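Local coordinates for outer membrane protein OMP121 (Bacteroides thetaiotaomicron, PDB 5FQ8) that probably works as a calcium-binding TonB-dependent transporter that takes up nutrients through the bacterial outer membrane with partner lipoproteins, at residues L191-G199 with G841-R851; Y238-F249 with L334-I344. All blocks are in the same frame, centred on the assembly; numbering follows the deposited sequence.

Contact 1. Residues L191-G199 with G841-R851; sequences LPEFQNEFG and GNAIQTAYNDR. With CA (calcium ion), chain N.
The first torsion of Phe198 keeps CG beside its backbone N (chi1 -41°), and the Arg851 chain runs extended from CG to NE; together they lay the arginine along the phenyl ring, running the opposite way. Arg851 CD lies over one ring face, 3.7 Å from the Phe198 centroid in a CH-pi contact, and ring and guanidinium planes are only 23° apart. Glu197 CB covers the opposite face. Bonds in the guanidinium plane fix its rotation: Arg851 NE reaches Thr846 O at 3.1 Å, and Arg851 NH2 serves both Thr846 OG1 and Gly841 O. NH1 bonds Ser213 O. Replacing Arg851 with an alanine would probably leave Thr846 and Gly841 without these donors and strip one face of Phe198. Gln195, bent at chi2, turns OE1 back to accept Phe198 N (2.6 Å); its side chain crosses that of Arg851 at about a right angle, amide and guanidinium planes 63° apart. The backbones meet in a single bridge, Gln195 N donating to Asn842 O (2.8 Å) and Ile844 N to Glu193 O (3.3 Å). Asp850 binds a calcium ion through OD1 (2.0 Å) and OD2 (2.8 Å), with a water as third ligand, and a basic side chain of another protein's chain bonds OD2. Glu197, salt-bridged to Arg217 and a known ligand of this calcium site, here stays over 4 Å from the ion, which sits where two loops of a TonB-dependent receptor barrel meet another protein.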
loop_
_atom_site.group_PDB
_atom_site.type_symbol
_atom_site.label_atom_id
_atom_site.label_comp_id
_atom_site.label_asym_id
_atom_site.label_seq_id
_atom_site.Cartn_x
_atom_site.Cartn_y
_atom_site.Cartn_z
ATOM N N LEU B 191 -14.208 -26.383 -25.955
ATOM C CA LEU B 191 -14.034 -26.814 -24.586
ATOM C C LEU B 191 -13.475 -28.221 -24.596
ATOM O O LEU B 191 -13.576 -28.922 -25.605
ATOM C CB LEU B 191 -15.364 -26.785 -23.830
ATOM C CG LEU B 191 -16.000 -25.412 -23.635
ATOM C CD1 LEU B 191 -17.407 -25.552 -23.121
ATOM C CD2 LEU B 191 -15.179 -24.586 -22.685
ATOM N N PRO B 192 -12.851 -28.666 -23.514
ATOM C CA PRO B 192 -12.292 -30.015 -23.519
ATOM C C PRO B 192 -13.386 -31.051 -23.664
ATOM O O PRO B 192 -14.499 -30.888 -23.165
ATOM C CB PRO B 192 -11.595 -30.103 -22.162
ATOM C CG PRO B 192 -11.311 -28.706 -21.808
ATOM C CD PRO B 192 -12.489 -27.951 -22.282
ATOM N N GLU B 193 -13.076 -32.115 -24.377
ATOM C CA GLU B 193 -14.043 -33.183 -24.529
ATOM C C GLU B 193 -14.080 -33.999 -23.253
ATOM O O GLU B 193 -13.050 -34.464 -22.771
ATOM C CB GLU B 193 -13.693 -34.057 -25.723
ATOM C CG GLU B 193 -14.649 -35.194 -25.930
ATOM C CD GLU B 193 -14.241 -36.078 -27.052
ATOM O OE1 GLU B 193 -13.191 -35.814 -27.655
ATOM O OE2 GLU B 193 -14.974 -37.036 -27.328
ATOM N N PHE B 194 -15.271 -34.171 -22.719
ATOM C CA PHE B 194 -15.469 -34.735 -21.400
ATOM C C PHE B 194 -15.931 -36.171 -21.477
ATOM O O PHE B 194 -16.476 -36.618 -22.478
ATOM C CB PHE B 194 -16.508 -33.935 -20.624
ATOM C CG PHE B 194 -16.128 -32.526 -20.415
ATOM C CD1 PHE B 194 -15.030 -32.213 -19.642
ATOM C CD2 PHE B 194 -16.857 -31.508 -20.987
ATOM C CE1 PHE B 194 -14.664 -30.914 -19.451
ATOM C CE2 PHE B 194 -16.502 -30.205 -20.783
ATOM C CZ PHE B 194 -15.401 -29.904 -20.020
ATOM N N GLN B 195 -15.714 -36.880 -20.386
ATOM C CA GLN B 195 -16.323 -38.170 -20.158
ATOM C C GLN B 195 -17.689 -37.938 -19.534
ATOM O O GLN B 195 -17.836 -37.088 -18.669
ATOM C CB GLN B 195 -15.424 -38.999 -19.244
ATOM C CG GLN B 195 -16.161 -39.899 -18.284
ATOM C CD GLN B 195 -16.384 -39.262 -16.947
ATOM O OE1 GLN B 195 -17.397 -39.491 -16.318
ATOM N NE2 GLN B 195 -15.437 -38.459 -16.503
ATOM N N ASN B 196 -18.689 -38.655 -19.983
ATOM C CA ASN B 196 -20.012 -38.576 -19.371
ATOM C C ASN B 196 -20.445 -39.933 -18.835
ATOM O O ASN B 196 -21.633 -40.238 -18.794
ATOM C CB ASN B 196 -21.071 -38.034 -20.341
ATOM C CG ASN B 196 -20.862 -36.561 -20.688
ATOM O OD1 ASN B 196 -21.089 -35.677 -19.865
ATOM N ND2 ASN B 196 -20.476 -36.296 -21.921
ATOM N N GLU B 197 -19.488 -40.754 -18.422
ATOM C CA GLU B 197 -19.783 -42.095 -17.951
ATOM C C GLU B 197 -19.897 -42.179 -16.437
ATOM O O GLU B 197 -20.758 -42.902 -15.928
ATOM C CB GLU B 197 -18.703 -43.055 -18.446
ATOM C CG GLU B 197 -19.139 -44.499 -18.561
ATOM C CD GLU B 197 -18.045 -45.403 -19.084
ATOM O OE1 GLU B 197 -17.065 -44.891 -19.660
ATOM O OE2 GLU B 197 -18.172 -46.631 -18.918
ATOM N N PHE B 198 -19.071 -41.434 -15.703
ATOM C CA PHE B 198 -19.024 -41.501 -14.249
ATOM C C PHE B 198 -19.216 -40.113 -13.651
ATOM O O PHE B 198 -18.834 -39.104 -14.241
ATOM C CB PHE B 198 -17.699 -42.099 -13.771
ATOM C CG PHE B 198 -17.223 -43.268 -14.584
ATOM C CD1 PHE B 198 -17.636 -44.552 -14.283
ATOM C CD2 PHE B 198 -16.356 -43.081 -15.643
ATOM C CE1 PHE B 198 -17.201 -45.611 -15.019
ATOM C CE2 PHE B 198 -15.911 -44.143 -16.384
ATOM C CZ PHE B 198 -16.335 -45.410 -16.071
ATOM N N GLY B 199 -19.787 -40.065 -12.449
ATOM C CA GLY B 199 -20.128 -38.821 -11.816
ATOM C C GLY B 199 -19.308 -38.517 -10.580
ATOM O O GLY B 199 -18.196 -39.030 -10.383
ATOM N N GLY B 841 -10.797 -36.095 -13.278
ATOM C CA GLY B 841 -11.571 -37.212 -13.772
ATOM C C GLY B 841 -12.623 -36.840 -14.777
ATOM O O GLY B 841 -13.625 -37.545 -14.908
ATOM N N ASN B 842 -12.429 -35.745 -15.496
ATOM C CA ASN B 842 -13.445 -35.258 -16.410
ATOM C C ASN B 842 -13.095 -35.442 -17.873
ATOM O O ASN B 842 -14.004 -35.481 -18.695
ATOM C CB ASN B 842 -13.720 -33.772 -16.151
ATOM C CG ASN B 842 -14.580 -33.542 -14.954
ATOM O OD1 ASN B 842 -15.283 -34.433 -14.510
ATOM N ND2 ASN B 842 -14.529 -32.341 -14.419
ATOM N N ALA B 843 -11.823 -35.552 -18.222
ATOM C CA ALA B 843 -11.464 -35.770 -19.614
ATOM C C ALA B 843 -11.861 -37.174 -20.050
ATOM O O ALA B 843 -11.841 -38.121 -19.262
ATOM C CB ALA B 843 -9.971 -35.556 -19.818
ATOM N N ILE B 844 -12.229 -37.296 -21.321
ATOM C CA ILE B 844 -12.719 -38.562 -21.845
ATOM C C ILE B 844 -11.628 -39.617 -21.775
ATOM O O ILE B 844 -11.900 -40.799 -21.554
ATOM C CB ILE B 844 -13.252 -38.363 -23.282
ATOM C CG1 ILE B 844 -13.889 -39.639 -23.800
ATOM C CG2 ILE B 844 -12.172 -37.882 -24.215
ATOM C CD1 ILE B 844 -15.110 -40.041 -23.043
ATOM N N GLN B 845 -10.374 -39.202 -21.927
ATOM C CA GLN B 845 -9.271 -40.136 -21.775
ATOM C C GLN B 845 -9.320 -40.885 -20.454
ATOM O O GLN B 845 -8.953 -42.062 -20.408
ATOM C CB GLN B 845 -7.940 -39.406 -21.895
ATOM C CG GLN B 845 -7.546 -39.062 -23.297
ATOM C CD GLN B 845 -8.172 -37.799 -23.765
ATOM O OE1 GLN B 845 -9.130 -37.334 -23.186
ATOM N NE2 GLN B 845 -7.636 -37.229 -24.821
ATOM N N THR B 846 -9.764 -40.246 -19.374
ATOM C CA THR B 846 -9.692 -40.929 -18.092
ATOM C C THR B 846 -10.718 -42.040 -17.970
ATOM O O THR B 846 -10.684 -42.783 -16.985
ATOM C CB THR B 846 -9.856 -39.945 -16.931
ATOM O OG1 THR B 846 -11.211 -39.504 -16.847
ATOM C CG2 THR B 846 -8.941 -38.755 -17.096
ATOM N N ALA B 847 -11.613 -42.176 -18.936
ATOM C CA ALA B 847 -12.543 -43.291 -18.937
ATOM C C ALA B 847 -11.939 -44.544 -19.558
ATOM O O ALA B 847 -12.674 -45.444 -19.934
ATOM C CB ALA B 847 -13.821 -42.885 -19.665
ATOM N N TYR B 848 -10.611 -44.639 -19.562
ATOM C CA TYR B 848 -9.874 -45.510 -20.475
ATOM C C TYR B 848 -10.285 -46.975 -20.393
ATOM O O TYR B 848 -10.602 -47.595 -21.408
ATOM C CB TYR B 848 -8.385 -45.363 -20.206
ATOM C CG TYR B 848 -7.527 -46.508 -20.663
ATOM C CD1 TYR B 848 -7.197 -46.654 -21.990
ATOM C CD2 TYR B 848 -7.002 -47.410 -19.754
ATOM C CE1 TYR B 848 -6.406 -47.668 -22.405
ATOM C CE2 TYR B 848 -6.207 -48.424 -20.164
ATOM C CZ TYR B 848 -5.912 -48.551 -21.493
ATOM O OH TYR B 848 -5.116 -49.580 -21.924
ATOM N N ASN B 849 -10.224 -47.582 -19.225
ATOM C CA ASN B 849 -10.454 -49.013 -19.172
ATOM C C ASN B 849 -11.816 -49.329 -18.603
ATOM O O ASN B 849 -11.990 -50.345 -17.936
ATOM C CB ASN B 849 -9.349 -49.684 -18.366
ATOM C CG ASN B 849 -9.267 -51.166 -18.605
ATOM O OD1 ASN B 849 -8.799 -51.602 -19.639
ATOM N ND2 ASN B 849 -9.709 -51.950 -17.639
ATOM N N ASP B 850 -12.789 -48.461 -18.849
ATOM C CA ASP B 850 -14.039 -48.485 -18.104
ATOM C C ASP B 850 -13.746 -48.431 -16.613
ATOM O O ASP B 850 -14.550 -48.845 -15.775
ATOM C CB ASP B 850 -14.888 -49.698 -18.470
ATOM C CG ASP B 850 -15.194 -49.754 -19.951
ATOM O OD1 ASP B 850 -14.304 -49.411 -20.757
ATOM O OD2 ASP B 850 -16.314 -50.191 -20.262
ATOM N N ARG B 851 -12.558 -47.925 -16.301
ATOM C CA ARG B 851 -12.113 -47.664 -14.945
ATOM C C ARG B 851 -12.110 -48.933 -14.096
ATOM O O ARG B 851 -12.234 -48.887 -12.873
ATOM C CB ARG B 851 -12.947 -46.547 -14.320
ATOM C CG ARG B 851 -12.477 -45.200 -14.808
ATOM C CD ARG B 851 -13.238 -44.067 -14.190
ATOM N NE ARG B 851 -12.834 -42.808 -14.790
ATOM C CZ ARG B 851 -13.476 -41.663 -14.606
ATOM N NH1 ARG B 851 -14.540 -41.634 -13.835
ATOM N NH2 ARG B 851 -13.048 -40.554 -15.185
HETATM CA CA CA N . -15.403 -48.202 -21.934
HETATM O O HOH W 1 -15.332 -46.739 -23.683
#

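Contact 2. Residues Y238-F249 with L334-I344; sequences YVAMPDNIKDFF and LYQTPRDISII
The Phe248 ring carries Leu334 CD1 over one face, 3.6 Å from its centroid and 15° off the normal, with Phe249 CE1 in plane at its edge; Phe249 in turn has Phe248 CD2 over the centre of one face. Leu334 delivers that methyl with CG anti to the backbone N (chi1 -176°). Ile343 bridges Phe248 and Ile245: its CG2 approaches Phe248 CD1 obliquely at 3.9 Å, and Ile343 CD1 meets Ile245 CG1 at 3.6 Å. The Arg339 guanidinium is used at its edge: NH1 donates to Asn244 OD1 at 3.1 Å, nearly straight, and NH2 makes a weak bond to Pro242 O, while NE donates to Gln195 O. The Asn244 amide, 62° from the guanidinium plane, sends ND2 to Ile341 O at 3.1 Å, in the plane of the amide and of the Ile341 carbonyl, so its two ends grip different parts of 334-344. Met241 N adds a backbone bond to Arg339 O (3.0 Å), and a water links Asn244 O with Ile344 N. Ser4 and Thr5 of the BT_2262 lipoprotein chain bond Asp247. Among the neighbours, helix 832-839 packs on Tyr335, helix 368-374 supplies Tyr369 edge-to-face to Phe248, and strand 222-225 touches Tyr238 and Ile341.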
loop_
_atom_site.group_PDB
_atom_site.type_symbol
_atom_site.label_atom_id
_atom_site.label_comp_id
_atom_site.label_asym_id
_atom_site.label_seq_id
_atom_site.Cartn_x
_atom_site.Cartn_y
_atom_site.Cartn_z
ATOM N N TYR B 238 -28.911 -39.441 -10.533
ATOM C CA TYR B 238 -27.488 -39.575 -10.830
ATOM C C TYR B 238 -27.325 -39.797 -12.332
ATOM O O TYR B 238 -27.211 -40.918 -12.825
ATOM C CB TYR B 238 -26.895 -40.705 -10.000
ATOM C CG TYR B 238 -25.394 -40.717 -9.950
ATOM C CD1 TYR B 238 -24.683 -39.551 -9.727
ATOM C CD2 TYR B 238 -24.688 -41.895 -10.109
ATOM C CE1 TYR B 238 -23.319 -39.551 -9.678
ATOM C CE2 TYR B 238 -23.318 -41.904 -10.059
ATOM C CZ TYR B 238 -22.642 -40.723 -9.843
ATOM O OH TYR B 238 -21.279 -40.689 -9.787
ATOM N N VAL B 239 -27.336 -38.694 -13.077
ATOM C CA VAL B 239 -27.216 -38.735 -14.527
ATOM C C VAL B 239 -26.195 -37.705 -14.958
ATOM O O VAL B 239 -25.853 -36.792 -14.212
ATOM C CB VAL B 239 -28.555 -38.472 -15.245
ATOM C CG1 VAL B 239 -29.554 -39.549 -14.932
ATOM C CG2 VAL B 239 -29.099 -37.135 -14.856
ATOM N N ALA B 240 -25.726 -37.844 -16.186
ATOM C CA ALA B 240 -24.749 -36.908 -16.713
ATOM C C ALA B 240 -25.430 -35.675 -17.283
ATOM O O ALA B 240 -26.544 -35.737 -17.803
ATOM C CB ALA B 240 -23.902 -37.565 -17.797
ATOM N N MET B 241 -24.743 -34.542 -17.187
ATOM C CA MET B 241 -25.210 -33.282 -17.750
ATOM C C MET B 241 -24.146 -32.789 -18.717
ATOM O O MET B 241 -23.362 -31.890 -18.387
ATOM C CB MET B 241 -25.489 -32.265 -16.654
ATOM C CG MET B 241 -26.534 -32.704 -15.693
ATOM S SD MET B 241 -27.506 -31.300 -15.265
ATOM C CE MET B 241 -28.631 -31.942 -14.066
ATOM N N PRO B 242 -24.109 -33.336 -19.929
ATOM C CA PRO B 242 -22.955 -33.110 -20.802
ATOM C C PRO B 242 -22.766 -31.671 -21.204
ATOM O O PRO B 242 -21.650 -31.276 -21.546
ATOM C CB PRO B 242 -23.275 -33.984 -22.017
ATOM C CG PRO B 242 -24.253 -34.967 -21.535
ATOM C CD PRO B 242 -25.069 -34.269 -20.528
ATOM N N ASP B 243 -23.815 -30.871 -21.174
ATOM C CA ASP B 243 -23.737 -29.485 -21.598
ATOM C C ASP B 243 -23.445 -28.527 -20.456
ATOM O O ASP B 243 -23.529 -27.313 -20.651
ATOM C CB ASP B 243 -25.042 -29.075 -22.280
ATOM C CG ASP B 243 -24.937 -29.087 -23.772
ATOM O OD1 ASP B 243 -24.004 -29.743 -24.272
ATOM O OD2 ASP B 243 -25.781 -28.434 -24.434
ATOM N N ASN B 244 -23.086 -29.027 -19.280
ATOM C CA ASN B 244 -23.120 -28.161 -18.110
ATOM C C ASN B 244 -22.085 -27.052 -18.205
ATOM O O ASN B 244 -22.404 -25.884 -17.974
ATOM C CB ASN B 244 -22.950 -28.982 -16.840
ATOM C CG ASN B 244 -21.669 -29.737 -16.806
ATOM O OD1 ASN B 244 -20.924 -29.742 -17.771
ATOM N ND2 ASN B 244 -21.393 -30.384 -15.684
ATOM N N ILE B 245 -20.857 -27.378 -18.582
ATOM C CA ILE B 245 -19.866 -26.324 -18.745
ATOM C C ILE B 245 -20.190 -25.464 -19.956
ATOM O O ILE B 245 -20.021 -24.242 -19.918
ATOM C CB ILE B 245 -18.462 -26.934 -18.830
ATOM C CG1 ILE B 245 -18.126 -27.554 -17.485
ATOM C CG2 ILE B 245 -17.443 -25.886 -19.221
ATOM C CD1 ILE B 245 -16.762 -28.098 -17.405
ATOM N N LYS B 246 -20.670 -26.078 -21.042
ATOM C CA LYS B 246 -20.996 -25.312 -22.237
ATOM C C LYS B 246 -22.105 -24.306 -21.960
ATOM O O LYS B 246 -22.074 -23.179 -22.463
ATOM C CB LYS B 246 -21.412 -26.249 -23.375
ATOM C CG LYS B 246 -21.567 -25.578 -24.750
ATOM C CD LYS B 246 -22.462 -26.377 -25.675
ATOM C CE LYS B 246 -22.500 -25.792 -27.082
ATOM N NZ LYS B 246 -22.854 -24.344 -27.072
ATOM N N ASP B 247 -23.094 -24.697 -21.165
ATOM C CA ASP B 247 -24.211 -23.817 -20.858
ATOM C C ASP B 247 -23.828 -22.680 -19.931
ATOM O O ASP B 247 -24.622 -21.761 -19.746
ATOM C CB ASP B 247 -25.336 -24.618 -20.219
ATOM C CG ASP B 247 -26.054 -25.472 -21.202
ATOM O OD1 ASP B 247 -25.605 -25.514 -22.353
ATOM O OD2 ASP B 247 -27.062 -26.098 -20.828
ATOM N N PHE B 248 -22.644 -22.726 -19.329
ATOM C CA PHE B 248 -22.280 -21.700 -18.363
ATOM C C PHE B 248 -21.999 -20.388 -19.060
ATOM O O PHE B 248 -22.135 -19.317 -18.461
ATOM C CB PHE B 248 -21.073 -22.169 -17.550
ATOM C CG PHE B 248 -20.354 -21.075 -16.832
ATOM C CD1 PHE B 248 -20.890 -20.506 -15.705
ATOM C CD2 PHE B 248 -19.125 -20.636 -17.280
ATOM C CE1 PHE B 248 -20.224 -19.507 -15.054
ATOM C CE2 PHE B 248 -18.451 -19.641 -16.635
ATOM C CZ PHE B 248 -18.997 -19.070 -15.520
ATOM N N PHE B 249 -21.646 -20.451 -20.325
ATOM C CA PHE B 249 -21.258 -19.257 -21.039
ATOM C C PHE B 249 -22.468 -18.571 -21.658
ATOM O O PHE B 249 -23.533 -19.162 -21.855
ATOM C CB PHE B 249 -20.215 -19.609 -22.092
ATOM C CG PHE B 249 -18.958 -20.189 -21.510
ATOM C CD1 PHE B 249 -18.868 -21.537 -21.231
ATOM C CD2 PHE B 249 -17.875 -19.386 -21.230
ATOM C CE1 PHE B 249 -17.726 -22.069 -20.695
ATOM C CE2 PHE B 249 -16.733 -19.911 -20.694
ATOM C CZ PHE B 249 -16.653 -21.254 -20.428
ATOM N N LEU B 334 -14.319 -23.817 -12.382
ATOM C CA LEU B 334 -15.361 -24.292 -13.285
ATOM C C LEU B 334 -15.051 -25.682 -13.815
ATOM O O LEU B 334 -15.924 -26.552 -13.840
ATOM C CB LEU B 334 -15.509 -23.306 -14.428
ATOM C CG LEU B 334 -16.581 -23.493 -15.477
ATOM C CD1 LEU B 334 -17.861 -22.945 -14.951
ATOM C CD2 LEU B 334 -16.141 -22.762 -16.699
ATOM N N TYR B 335 -13.801 -25.906 -14.215
ATOM C CA TYR B 335 -13.364 -27.229 -14.625
ATOM C C TYR B 335 -13.476 -28.251 -13.509
ATOM O O TYR B 335 -13.595 -29.445 -13.786
ATOM C CB TYR B 335 -11.929 -27.174 -15.105
ATOM C CG TYR B 335 -11.770 -26.631 -16.486
ATOM C CD1 TYR B 335 -12.741 -26.824 -17.454
ATOM C CD2 TYR B 335 -10.634 -25.936 -16.830
ATOM C CE1 TYR B 335 -12.583 -26.325 -18.705
ATOM C CE2 TYR B 335 -10.474 -25.431 -18.074
ATOM C CZ TYR B 335 -11.443 -25.629 -19.005
ATOM O OH TYR B 335 -11.262 -25.116 -20.252
ATOM N N GLN B 336 -13.411 -27.820 -12.254
ATOM C CA GLN B 336 -13.470 -28.739 -11.122
ATOM C C GLN B 336 -14.919 -28.941 -10.695
ATOM O O GLN B 336 -15.340 -28.601 -9.599
ATOM C CB GLN B 336 -12.617 -28.225 -9.972
ATOM C CG GLN B 336 -11.179 -28.105 -10.326
ATOM C CD GLN B 336 -10.294 -28.105 -9.115
ATOM O OE1 GLN B 336 -10.505 -28.863 -8.180
ATOM N NE2 GLN B 336 -9.284 -27.259 -9.127
ATOM N N THR B 337 -15.678 -29.510 -11.616
ATOM C CA THR B 337 -17.082 -29.784 -11.431
ATOM C C THR B 337 -17.355 -31.227 -11.817
ATOM O O THR B 337 -16.832 -31.700 -12.825
ATOM C CB THR B 337 -17.932 -28.862 -12.297
ATOM O OG1 THR B 337 -17.617 -27.502 -12.007
ATOM C CG2 THR B 337 -19.391 -29.107 -12.027
ATOM N N PRO B 338 -18.154 -31.948 -11.047
ATOM C CA PRO B 338 -18.547 -33.289 -11.466
ATOM C C PRO B 338 -19.388 -33.231 -12.726
ATOM O O PRO B 338 -20.114 -32.269 -12.965
ATOM C CB PRO B 338 -19.361 -33.806 -10.280
ATOM C CG PRO B 338 -18.962 -32.970 -9.143
ATOM C CD PRO B 338 -18.663 -31.629 -9.710
ATOM N N ARG B 339 -19.300 -34.290 -13.525
ATOM C CA ARG B 339 -20.049 -34.336 -14.773
ATOM C C ARG B 339 -21.543 -34.347 -14.558
ATOM O O ARG B 339 -22.274 -34.138 -15.517
ATOM C CB ARG B 339 -19.672 -35.562 -15.591
ATOM C CG ARG B 339 -18.214 -35.687 -15.886
ATOM C CD ARG B 339 -17.701 -34.518 -16.676
ATOM N NE ARG B 339 -18.494 -34.336 -17.871
ATOM C CZ ARG B 339 -19.149 -33.224 -18.178
ATOM N NH1 ARG B 339 -19.086 -32.178 -17.383
ATOM N NH2 ARG B 339 -19.855 -33.163 -19.290
ATOM N N ASP B 340 -22.025 -34.579 -13.346
ATOM C CA ASP B 340 -23.458 -34.674 -13.122
ATOM C C ASP B 340 -24.066 -33.414 -12.530
ATOM O O ASP B 340 -25.288 -33.344 -12.400
ATOM C CB ASP B 340 -23.755 -35.847 -12.193
ATOM C CG ASP B 340 -23.047 -35.718 -10.873
ATOM O OD1 ASP B 340 -21.802 -35.824 -10.852
ATOM O OD2 ASP B 340 -23.738 -35.515 -9.858
ATOM N N ILE B 341 -23.253 -32.430 -12.173
ATOM C CA ILE B 341 -23.690 -31.266 -11.413
ATOM C C ILE B 341 -24.083 -30.153 -12.369
ATOM O O ILE B 341 -23.379 -29.879 -13.344
ATOM C CB ILE B 341 -22.583 -30.799 -10.457
ATOM C CG1 ILE B 341 -22.274 -31.891 -9.441
ATOM C CG2 ILE B 341 -23.013 -29.536 -9.751
ATOM C CD1 ILE B 341 -23.473 -32.357 -8.687
ATOM N N SER B 342 -25.209 -29.513 -12.094
ATOM C CA SER B 342 -25.700 -28.426 -12.933
ATOM C C SER B 342 -25.015 -27.126 -12.542
ATOM O O SER B 342 -25.295 -26.571 -11.479
ATOM C CB SER B 342 -27.210 -28.302 -12.787
ATOM O OG SER B 342 -27.706 -27.194 -13.507
ATOM N N ILE B 343 -24.150 -26.620 -13.419
ATOM C CA ILE B 343 -23.416 -25.394 -13.126
ATOM C C ILE B 343 -24.339 -24.180 -13.140
ATOM O O ILE B 343 -24.293 -23.345 -12.236
ATOM C CB ILE B 343 -22.259 -25.209 -14.115
ATOM C CG1 ILE B 343 -21.241 -26.302 -13.935
ATOM C CG2 ILE B 343 -21.580 -23.903 -13.894
ATOM C CD1 ILE B 343 -20.040 -26.063 -14.763
ATOM N N ILE B 344 -25.172 -24.038 -14.175
ATOM C CA ILE B 344 -26.021 -22.856 -14.226
ATOM C C ILE B 344 -27.049 -22.876 -13.119
ATOM O O ILE B 344 -27.741 -21.877 -12.897
ATOM C CB ILE B 344 -26.726 -22.712 -15.581
ATOM C CG1 ILE B 344 -27.659 -23.892 -15.807
ATOM C CG2 ILE B 344 -25.726 -22.539 -16.680
ATOM C CD1 ILE B 344 -28.288 -23.878 -17.132
HETATM O O HOH W 2 -24.757 -26.088 -16.356
#

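Overall arrangement
From the N terminus the chain passes along strand 177-188 into residues 191-199, the first half of contact 1, and reaches 238-249 just before strand 252-264. Past four further strands, the end of helix 330-335 begins 334-344, closing contact 2 over 84 intervening residues. Only after most of the barrel, beyond helix 832-839, does 841-851 close contact 1, so contact 2 is nested inside the loop of contact 1 and the two do not cross. Their centres are 13 Å apart. Two probable hydrogen bonds, Asn196 OD1 to Arg339 NH2 and Asn842 ND2 to Thr337 O, both 2.9 Å, join the loop after strand 177-188 and the loop after helix 832-839 to 334-344.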